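Irisin (Homo sapiens, PDB 4LSD) is a secreted hormone, the fibronectin type III part of a larger precursor, that probably mediates benefits of exercise by inducing browning of white fat. Local coordinates at residues I49-V52 against N53-T56. Residues are numbered along the deposited sequence; the frame is centred on the assembly and turned at random.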
loop_
_atom_site.group_PDB
_atom_site.type_symbol
_atom_site.label_atom_id
_atom_site.label_comp_id
_atom_site.label_asym_id
_atom_site.label_seq_id
_atom_site.Cartn_x
_atom_site.Cartn_y
_atom_site.Cartn_z
ATOM N N ILE A 49 0.098 -0.888 -3.956
ATOM C CA ILE A 49 0.608 0.285 -3.261
ATOM C C ILE A 49 1.053 1.298 -4.289
ATOM O O ILE A 49 1.717 0.952 -5.254
ATOM C CB ILE A 49 1.815 -0.027 -2.388
ATOM C CG1 ILE A 49 1.459 -1.089 -1.352
ATOM C CG2 ILE A 49 2.265 1.249 -1.685
ATOM C CD1 ILE A 49 2.651 -1.592 -0.580
ATOM N N GLN A 50 0.671 2.553 -4.094
ATOM C CA GLN A 50 1.064 3.617 -5.015
ATOM C C GLN A 50 1.487 4.810 -4.166
ATOM O O GLN A 50 0.905 5.066 -3.122
ATOM C CB GLN A 50 -0.103 4.029 -5.925
ATOM C CG GLN A 50 0.279 5.031 -7.004
ATOM C CD GLN A 50 -0.922 5.732 -7.640
ATOM O OE1 GLN A 50 -1.431 6.732 -7.118
ATOM N NE2 GLN A 50 -1.382 5.205 -8.769
ATOM N N GLU A 51 2.536 5.503 -4.583
ATOM C CA GLU A 51 2.993 6.692 -3.876
ATOM C C GLU A 51 3.390 7.654 -4.962
ATOM O O GLU A 51 4.038 7.280 -5.931
ATOM C CB GLU A 51 4.184 6.405 -2.956
ATOM C CG GLU A 51 3.822 5.601 -1.723
ATOM C CD GLU A 51 4.955 5.534 -0.715
ATOM O OE1 GLU A 51 6.093 5.885 -1.090
ATOM O OE2 GLU A 51 4.710 5.129 0.446
ATOM N N VAL A 52 2.976 8.899 -4.810
ATOM C CA VAL A 52 3.270 9.911 -5.801
ATOM C C VAL A 52 3.845 11.131 -5.090
ATOM O O VAL A 52 3.676 11.284 -3.875
ATOM C CB VAL A 52 1.978 10.232 -6.588
ATOM C CG1 VAL A 52 2.131 11.483 -7.423
ATOM C CG2 VAL A 52 1.650 9.044 -7.492
ATOM N N ASN A 53 4.540 11.978 -5.846
ATOM C CA ASN A 53 5.181 13.183 -5.326
ATOM C C ASN A 53 6.233 12.811 -4.282
ATOM O O ASN A 53 6.290 13.383 -3.195
ATOM C CB ASN A 53 4.147 14.122 -4.720
ATOM C CG ASN A 53 4.532 15.570 -4.888
ATOM O OD1 ASN A 53 5.102 15.944 -5.910
ATOM N ND2 ASN A 53 4.210 16.397 -3.903
ATOM N N THR A 54 7.064 11.839 -4.639
ATOM C CA THR A 54 8.119 11.345 -3.766
ATOM C C THR A 54 9.354 11.032 -4.614
ATOM O O THR A 54 9.261 10.902 -5.833
ATOM C CB THR A 54 7.656 10.060 -3.058
ATOM O OG1 THR A 54 8.680 9.585 -2.179
ATOM C CG2 THR A 54 7.339 8.978 -4.090
ATOM N N THR A 55 10.510 10.910 -3.974
ATOM C CA THR A 55 11.736 10.594 -4.702
ATOM C C THR A 55 12.204 9.199 -4.306
ATOM O O THR A 55 13.275 8.765 -4.704
ATOM C CB THR A 55 12.886 11.604 -4.389
ATOM O OG1 THR A 55 12.974 11.817 -2.976
ATOM C CG2 THR A 55 12.667 12.919 -5.105
ATOM N N THR A 56 11.386 8.499 -3.524
ATOM C CA THR A 56 11.729 7.164 -3.035
ATOM C C THR A 56 12.026 6.112 -4.098
ATOM O O THR A 56 11.509 6.162 -5.217
ATOM C CB THR A 56 10.615 6.620 -2.102
ATOM O OG1 THR A 56 11.130 5.531 -1.330
ATOM C CG2 THR A 56 9.403 6.143 -2.902
#
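The chain turns sharply at the end of strand 46-52, where V52 is still extended but N53 takes a left-handed helical conformation, so that T54 and T56 come round to the side of the strand where E51 lies. T54 meets E51 through its methyl: CG2 rests 4.2 Å from E51 CB and 4.1 Å from E51 O, a plain van der Waals contact. That methyl sits between the backbone N and the carbonyl carbon, while OG1 swings anti to the N (chi1 -179°) and faces down the loop. There it accepts the backbone N-H of T56 in an ST turn, 3.2 Å from T56 N to T54 OG1 and nearly straight at 166°. With alanine in place of T54, the T56 amide would probably lose this acceptor and a gap would open beside E51 CB and O. Further on, E51 runs out extended beyond CG and crosses T56 at about a right angle, bringing OE1 to 3.8 Å from T56 CG2. The hydroxyl of T56 is hydrogen-bonded to S58 O. R47 of the second subunit forms a salt bridge from its NE to E51 OE2, while N53 ND2 makes a hydrogen bond to R44 O of that subunit. Q50 to V52 pair antiparallel with a strand of the second subunit, so the sheet runs on across the dimer. Within its own chain E51 thus meets two threonine methyls by van der Waals contact, while the charge of its carboxylate is probably balanced mainly across the interface, by an arginine whose position is required for dimerization.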